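Local coordinates for sterol carrier protein 2 (Thermus thermophilus, PDB 2CX7) that probably binds and carries sterols or other lipids, as a small single-domain member of the SCP-2 sterol transfer family, at residues A[78-81]-A[82-86]; A[4-7]-A[8-12]; A[13-16]-A[17-20]. All coordinates share one frame; numbering follows the deposited sequence.

Contact 1 (A[78-81]-A[82-86])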
loop_
_atom_site.group_PDB
_atom_site.type_symbol
_atom_site.label_atom_id
_atom_site.label_comp_id
_atom_site.label_asym_id
_atom_site.label_seq_id
_atom_site.Cartn_x
_atom_site.Cartn_y
_atom_site.Cartn_z
ATOM N N ALA A 78 -5.663 7.273 3.540
ATOM C CA ALA A 78 -5.785 8.443 2.680
ATOM C C ALA A 78 -7.136 8.474 1.986
ATOM O O ALA A 78 -7.870 7.475 1.978
ATOM C CB ALA A 78 -4.665 8.436 1.635
ATOM N N ASP A 79 -7.467 9.634 1.424
ATOM C CA ASP A 79 -8.704 9.792 0.666
ATOM C C ASP A 79 -8.486 9.017 -0.632
ATOM O O ASP A 79 -7.357 8.933 -1.123
ATOM C CB ASP A 79 -8.937 11.260 0.307
ATOM C CG ASP A 79 -9.598 12.047 1.418
ATOM O OD1 ASP A 79 -9.499 11.632 2.586
ATOM O OD2 ASP A 79 -10.209 13.101 1.111
ATOM N N LEU A 80 -9.556 8.466 -1.195
ATOM C CA LEU A 80 -9.444 7.715 -2.441
ATOM C C LEU A 80 -8.692 8.501 -3.514
ATOM O O LEU A 80 -7.799 7.965 -4.176
ATOM C CB LEU A 80 -10.831 7.352 -2.979
ATOM C CG LEU A 80 -10.819 6.629 -4.331
ATOM C CD1 LEU A 80 -9.988 5.358 -4.213
ATOM C CD2 LEU A 80 -12.240 6.332 -4.782
ATOM N N ALA A 81 -9.043 9.774 -3.672
ATOM C CA ALA A 81 -8.415 10.619 -4.685
ATOM C C ALA A 81 -6.902 10.648 -4.553
ATOM O O ALA A 81 -6.180 10.630 -5.557
ATOM C CB ALA A 81 -8.964 12.029 -4.612
ATOM N N THR A 82 -6.424 10.701 -3.312
ATOM C CA THR A 82 -4.996 10.715 -3.049
ATOM C C THR A 82 -4.383 9.399 -3.491
ATOM O O THR A 82 -3.360 9.388 -4.188
ATOM C CB THR A 82 -4.716 10.932 -1.554
ATOM O OG1 THR A 82 -5.310 12.170 -1.153
ATOM C CG2 THR A 82 -3.218 10.997 -1.290
ATOM N N TRP A 83 -5.000 8.286 -3.103
ATOM C CA TRP A 83 -4.474 6.983 -3.504
ATOM C C TRP A 83 -4.464 6.848 -5.024
ATOM O O TRP A 83 -3.536 6.275 -5.588
ATOM C CB TRP A 83 -5.288 5.838 -2.890
ATOM C CG TRP A 83 -4.871 5.468 -1.492
ATOM C CD1 TRP A 83 -5.663 5.454 -0.373
ATOM C CD2 TRP A 83 -3.571 5.061 -1.066
ATOM N NE1 TRP A 83 -4.930 5.066 0.718
ATOM C CE2 TRP A 83 -3.642 4.815 0.324
ATOM C CE3 TRP A 83 -2.345 4.877 -1.722
ATOM C CZ2 TRP A 83 -2.537 4.397 1.067
ATOM C CZ3 TRP A 83 -1.244 4.462 -0.979
ATOM C CH2 TRP A 83 -1.351 4.227 0.402
ATOM N N GLN A 84 -5.491 7.375 -5.689
ATOM C CA GLN A 84 -5.528 7.288 -7.151
ATOM C C GLN A 84 -4.320 8.021 -7.733
ATOM O O GLN A 84 -3.665 7.532 -8.657
ATOM C CB GLN A 84 -6.832 7.878 -7.700
ATOM C CG GLN A 84 -8.054 7.015 -7.389
ATOM C CD GLN A 84 -9.353 7.636 -7.870
ATOM O OE1 GLN A 84 -9.535 8.846 -7.785
ATOM N NE2 GLN A 84 -10.272 6.802 -8.356
ATOM N N GLU A 85 -4.016 9.185 -7.186
ATOM C CA GLU A 85 -2.866 9.942 -7.655
ATOM C C GLU A 85 -1.567 9.193 -7.417
ATOM O O GLU A 85 -0.729 9.097 -8.315
ATOM C CB GLU A 85 -2.821 11.296 -6.960
ATOM C CG GLU A 85 -3.865 12.250 -7.475
ATOM C CD GLU A 85 -4.406 13.148 -6.395
ATOM O OE1 GLU A 85 -3.653 13.458 -5.450
ATOM O OE2 GLU A 85 -5.587 13.551 -6.500
ATOM N N VAL A 86 -1.403 8.642 -6.214
ATOM C CA VAL A 86 -0.177 7.923 -5.885
ATOM C C VAL A 86 0.003 6.657 -6.706
ATOM O O VAL A 86 1.046 6.456 -7.335
ATOM C CB VAL A 86 -0.119 7.546 -4.372
ATOM C CG1 VAL A 86 1.110 6.660 -4.087
ATOM C CG2 VAL A 86 -0.032 8.802 -3.530
HETATM O O HOH W 1 -5.502 11.927 1.447
#
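The carbonyl oxygen of Asp79 is gripped by two backbone N-H groups of the first helical turn. The straighter bond comes from Trp83 N, 3.1 Å from Asp79 O, with an N-H...O angle of 165°; Thr82 N adds a weak, strongly bent one. Asp79 holds the N-cap position, yet its carboxylate makes no capping bond: it turns away from the helix, and OD1 forms a salt bridge with Arg38. A water bridges the turn, accepting from Asp79 N at 3.0 Å and lying 2.6 Å from Thr82 OG1. The threonine hydroxyl can meet it because OG1 lies anti to its own carbonyl carbon (chi1 -58°), which leaves CG2 facing the methyl of Ala78. That methyl, Ala78 CB, also sits over one face of the Trp83 indole, offset toward the rim, 3.8 Å from the centroid of the five-membered ring in a CH-pi contact. Trp83 NE1 donates to Ala36 O, so the indole is held by a hydrogen bond as well as covered on one face by the methyl. Further along, Leu80 O accepts from Gln84 N at 2.8 Å and Ala81 O from Glu85 N at 3.1 Å, the i to i+4 pattern of an alpha helix. The extended Gln84 chain passes obliquely over Leu80, its amide carbon CD 4.0 Å from Leu80 CG. Glu85 OE2 comes to 3.1 Å from Ala81 O, but these two acceptors make no bond. The contact makes the turn from strand 74-78 into helix 80-86: Ala78 is still paired by backbone bonds with Ala36 and Arg38, while Leu80 and Trp83 pack on strand 32-37 and Phe4 meets the indole edge-to-face.

Contact 2 (A[4-7]-A[8-12])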
loop_
_atom_site.group_PDB
_atom_site.type_symbol
_atom_site.label_atom_id
_atom_site.label_comp_id
_atom_site.label_asym_id
_atom_site.label_seq_id
_atom_site.Cartn_x
_atom_site.Cartn_y
_atom_site.Cartn_z
ATOM N N PHE A 4 -8.292 -1.197 -5.296
ATOM C CA PHE A 4 -8.835 -1.641 -4.020
ATOM C C PHE A 4 -9.928 -2.707 -4.087
ATOM O O PHE A 4 -10.867 -2.699 -3.290
ATOM C CB PHE A 4 -9.311 -0.432 -3.204
ATOM C CG PHE A 4 -8.212 0.554 -2.903
ATOM C CD1 PHE A 4 -8.006 1.661 -3.723
ATOM C CD2 PHE A 4 -7.343 0.337 -1.836
ATOM C CE1 PHE A 4 -6.946 2.537 -3.484
ATOM C CE2 PHE A 4 -6.276 1.207 -1.585
ATOM C CZ PHE A 4 -6.077 2.309 -2.412
ATOM N N THR A 5 -9.794 -3.621 -5.040
ATOM C CA THR A 5 -10.733 -4.729 -5.189
ATOM C C THR A 5 -9.929 -5.992 -4.908
ATOM O O THR A 5 -8.700 -5.980 -5.011
ATOM C CB THR A 5 -11.308 -4.820 -6.615
ATOM O OG1 THR A 5 -10.237 -4.943 -7.556
ATOM C CG2 THR A 5 -12.138 -3.579 -6.940
ATOM N N GLU A 6 -10.611 -7.076 -4.557
ATOM C CA GLU A 6 -9.925 -8.328 -4.260
ATOM C C GLU A 6 -9.079 -8.794 -5.441
ATOM O O GLU A 6 -7.963 -9.282 -5.260
ATOM C CB GLU A 6 -10.938 -9.413 -3.879
ATOM C CG GLU A 6 -10.300 -10.631 -3.228
ATOM C CD GLU A 6 -9.427 -10.252 -2.048
ATOM O OE1 GLU A 6 -8.365 -9.629 -2.263
ATOM O OE2 GLU A 6 -9.800 -10.566 -0.901
ATOM N N ALA A 7 -9.608 -8.637 -6.649
ATOM C CA ALA A 7 -8.885 -9.031 -7.848
ATOM C C ALA A 7 -7.590 -8.229 -7.973
ATOM O O ALA A 7 -6.551 -8.759 -8.370
ATOM C CB ALA A 7 -9.759 -8.816 -9.083
ATOM N N TRP A 8 -7.659 -6.949 -7.625
ATOM C CA TRP A 8 -6.493 -6.074 -7.700
ATOM C C TRP A 8 -5.468 -6.521 -6.660
ATOM O O TRP A 8 -4.288 -6.687 -6.963
ATOM C CB TRP A 8 -6.901 -4.621 -7.428
ATOM C CG TRP A 8 -5.831 -3.634 -7.765
ATOM C CD1 TRP A 8 -5.567 -3.099 -8.993
ATOM C CD2 TRP A 8 -4.839 -3.105 -6.876
ATOM N NE1 TRP A 8 -4.472 -2.270 -8.925
ATOM C CE2 TRP A 8 -4.005 -2.258 -7.637
ATOM C CE3 TRP A 8 -4.571 -3.269 -5.511
ATOM C CZ2 TRP A 8 -2.919 -1.573 -7.079
ATOM C CZ3 TRP A 8 -3.490 -2.589 -4.955
ATOM C CH2 TRP A 8 -2.679 -1.751 -5.738
ATOM N N ALA A 9 -5.936 -6.721 -5.434
ATOM C CA ALA A 9 -5.067 -7.149 -4.342
ATOM C C ALA A 9 -4.276 -8.398 -4.711
ATOM O O ALA A 9 -3.074 -8.481 -4.441
ATOM C CB ALA A 9 -5.884 -7.410 -3.099
ATOM N N GLN A 10 -4.959 -9.371 -5.312
ATOM C CA GLN A 10 -4.313 -10.612 -5.722
ATOM C C GLN A 10 -3.299 -10.365 -6.824
ATOM O O GLN A 10 -2.197 -10.909 -6.796
ATOM C CB GLN A 10 -5.348 -11.619 -6.228
ATOM C CG GLN A 10 -6.280 -12.165 -5.166
ATOM C CD GLN A 10 -7.262 -13.166 -5.747
ATOM O OE1 GLN A 10 -6.861 -14.158 -6.358
ATOM N NE2 GLN A 10 -8.554 -12.912 -5.564
ATOM N N ALA A 11 -3.672 -9.547 -7.801
ATOM C CA ALA A 11 -2.776 -9.252 -8.908
ATOM C C ALA A 11 -1.557 -8.477 -8.421
ATOM O O ALA A 11 -0.467 -8.614 -8.970
ATOM C CB ALA A 11 -3.509 -8.450 -9.984
ATOM N N TYR A 12 -1.758 -7.657 -7.392
ATOM C CA TYR A 12 -0.679 -6.844 -6.831
ATOM C C TYR A 12 0.332 -7.731 -6.101
ATOM O O TYR A 12 1.539 -7.585 -6.282
ATOM C CB TYR A 12 -1.278 -5.805 -5.886
ATOM C CG TYR A 12 -0.297 -4.836 -5.267
ATOM C CD1 TYR A 12 0.844 -4.418 -5.957
ATOM C CD2 TYR A 12 -0.564 -4.262 -4.025
ATOM C CE1 TYR A 12 1.689 -3.445 -5.425
ATOM C CE2 TYR A 12 0.268 -3.291 -3.487
ATOM C CZ TYR A 12 1.388 -2.882 -4.190
ATOM O OH TYR A 12 2.172 -1.879 -3.676
#
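Thr5 reaches forward over the start of the helix, its OG1 accepting from Trp8 N at 3.3 Å with an N-H...O angle of 148°. The hydroxyl can cap because chi1 is 57°, putting OG1 between the backbone N and the carbonyl carbon. The hydroxyl in turn donates to Glu2 O, which ties the cap to the preceding residues, and Thr5 OG1 touches Trp8 CB at 3.4 Å, the two side chains crossing at about a right angle. Trp8 takes the other course: CG stands anti to the backbone N (chi1 -168°), carrying the indole away from the cap toward Ala126 and Val129. One face of that ring receives Tyr12 CB, offset toward the rim, and Phe4 N lies near the ring as well. Tyr12, one turn on, offers a face of its own ring to Trp8 CH2, which sits 3.7 Å above the plane of the Tyr12 ring. On another side of the helix, Glu6 OE1 touches Ala9 CB at 3.4 Å and is hydrogen-bonded to Ala65 N. Gln10 runs across Glu6 at nearly a right angle, Gln10 NE2 lying 3.7 Å from Glu6 CG. Beneath these side chains Ala9 N donates to Thr5 O at 2.9 Å, and Gln10 N and Ala11 N repeat the step to Glu6 O and Ala7 O. A threonine hydroxyl accepting from the N-H three residues on is the classic side-chain N-cap of an alpha helix, here at the start of helix 6-17.

Contact 3 (A[13-16]-A[17-20])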
loop_
_atom_site.group_PDB
_atom_site.type_symbol
_atom_site.label_atom_id
_atom_site.label_comp_id
_atom_site.label_asym_id
_atom_site.label_seq_id
_atom_site.Cartn_x
_atom_site.Cartn_y
_atom_site.Cartn_z
ATOM N N CYS A 13 -0.165 -8.654 -5.285
ATOM C CA CYS A 13 0.712 -9.567 -4.546
ATOM C C CYS A 13 1.567 -10.332 -5.546
ATOM O O CYS A 13 2.777 -10.457 -5.368
ATOM C CB CYS A 13 -0.122 -10.534 -3.705
ATOM S SG CYS A 13 0.723 -11.502 -2.392
ATOM N N ARG A 14 0.945 -10.823 -6.613
ATOM C CA ARG A 14 1.672 -11.558 -7.638
ATOM C C ARG A 14 2.732 -10.684 -8.297
ATOM O O ARG A 14 3.868 -11.117 -8.489
ATOM C CB ARG A 14 0.701 -12.082 -8.704
ATOM C CG ARG A 14 1.377 -12.903 -9.777
ATOM C CD ARG A 14 0.382 -13.429 -10.796
ATOM N NE ARG A 14 1.034 -14.302 -11.766
ATOM C CZ ARG A 14 0.459 -14.747 -12.881
ATOM N NH1 ARG A 14 -0.790 -14.401 -13.173
ATOM N NH2 ARG A 14 1.136 -15.534 -13.707
ATOM N N LYS A 15 2.367 -9.450 -8.645
ATOM C CA LYS A 15 3.307 -8.530 -9.280
ATOM C C LYS A 15 4.503 -8.241 -8.377
ATOM O O LYS A 15 5.631 -8.106 -8.853
ATOM C CB LYS A 15 2.614 -7.216 -9.643
ATOM C CG LYS A 15 1.977 -7.208 -11.022
ATOM C CD LYS A 15 3.032 -7.257 -12.125
ATOM C CE LYS A 15 2.393 -7.033 -13.490
ATOM N NZ LYS A 15 3.390 -6.961 -14.598
ATOM N N LEU A 16 4.250 -8.135 -7.078
ATOM C CA LEU A 16 5.331 -7.885 -6.128
ATOM C C LEU A 16 6.263 -9.087 -6.073
ATOM O O LEU A 16 7.468 -8.933 -5.965
ATOM C CB LEU A 16 4.768 -7.606 -4.730
ATOM C CG LEU A 16 4.103 -6.239 -4.522
ATOM C CD1 LEU A 16 3.429 -6.213 -3.162
ATOM C CD2 LEU A 16 5.160 -5.119 -4.624
ATOM N N ASN A 17 5.706 -10.291 -6.136
ATOM C CA ASN A 17 6.550 -11.475 -6.099
ATOM C C ASN A 17 7.362 -11.616 -7.382
ATOM O O ASN A 17 8.383 -12.280 -7.390
ATOM C CB ASN A 17 5.711 -12.738 -5.852
ATOM C CG ASN A 17 5.317 -12.898 -4.391
ATOM O OD1 ASN A 17 6.143 -12.714 -3.494
ATOM N ND2 ASN A 17 4.064 -13.239 -4.144
ATOM N N GLU A 18 6.917 -10.965 -8.455
ATOM C CA GLU A 18 7.602 -11.031 -9.743
ATOM C C GLU A 18 8.589 -9.882 -9.921
ATOM O O GLU A 18 9.329 -9.827 -10.908
ATOM C CB GLU A 18 6.566 -10.997 -10.878
ATOM C CG GLU A 18 5.528 -12.099 -10.782
ATOM C CD GLU A 18 4.409 -11.952 -11.804
ATOM O OE1 GLU A 18 3.954 -10.812 -12.035
ATOM O OE2 GLU A 18 3.979 -12.978 -12.359
ATOM N N SER A 19 8.615 -8.965 -8.960
ATOM C CA SER A 19 9.499 -7.804 -9.049
ATOM C C SER A 19 10.838 -7.980 -8.349
ATOM O O SER A 19 10.904 -7.989 -7.124
ATOM C CB SER A 19 8.799 -6.568 -8.472
ATOM O OG SER A 19 9.685 -5.463 -8.390
ATOM N N GLU A 20 11.905 -8.114 -9.132
ATOM C CA GLU A 20 13.238 -8.257 -8.562
ATOM C C GLU A 20 13.650 -6.989 -7.807
ATOM O O GLU A 20 14.380 -7.065 -6.822
ATOM C CB GLU A 20 14.269 -8.534 -9.658
ATOM C CG GLU A 20 14.137 -9.883 -10.320
ATOM C CD GLU A 20 14.995 -10.000 -11.563
ATOM O OE1 GLU A 20 14.652 -9.352 -12.576
ATOM O OE2 GLU A 20 16.012 -10.728 -11.531
HETATM O O HOH W 2 5.530 -9.056 -13.567
#
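Arg14 and Glu18 meet across the C-terminal turn of helix 6-17, where the chain leaves the helix for a short link to helix 20-25. Backbone bonds show the helix running out. Asn17 N still donates to Cys13 O in the regular i to i+4 manner, at 3.0 Å. Glu18 N is shared between Arg14 O and Lys15 O, and both bonds are weak. Ser19 N then reaches back three residues to Leu16 O at 3.2 Å, approaching from well above the carbonyl plane, not on a lone pair. Of the charged contacts, the direct one is the salt bridge from Arg14 NE to Glu18 OE2, at 3.3 Å. Glu18 OE2 lies alongside the arginine chain, 3.7 Å from Arg14 CG, and the guanidinium and carboxylate planes are turned 47° apart. Glu18 gets there with CG anti to the carbonyl carbon (chi1 -56°), an arrangement that also lays its CG close against Arg14 O. Lys15 bends once, at chi2, and runs straight beyond it, Lys15 CD passing 3.7 Å from Glu18 OE1. Other polar side chains turn to partners beyond this turn. Asn17 OD1 accepts from Cys60 N, close to the disulfide between Cys13 and Cys60, so an amide and a covalent bond hold the same side of the helix to strand 59-67. Ser19 OG caps Tyr22 N at the start of helix 20-25. The apolar contact is made by Leu16, which packs on Leu122 and Val125 of helix 116-127. A water completes the link between the opposite charges of Lys15 and Glu18, accepting from Lys15 NZ at 3.2 Å and donating to Glu18 OE1 at 2.8 Å.

In the fold
From the N terminus, contact 2 opens helix 6-17 and contact 3 finishes it and turns the chain toward helix 20-25; the two adjoin in sequence, their centres about 13 Å apart. Contact 1 comes much later, where strand 74-78 of the five-stranded mixed sheet gives way to helix 80-86. All three are in series: none nests or crosses, and each closes a local turn. Contacts 1 and 2 nevertheless touch through Phe4, which packs on Trp83 and Leu80 and brings the two helix starts together. Contact 3 lies on the opposite side of the chain's centre from contact 1, joining helix 6-17 to strand 59-67 and helix 116-127.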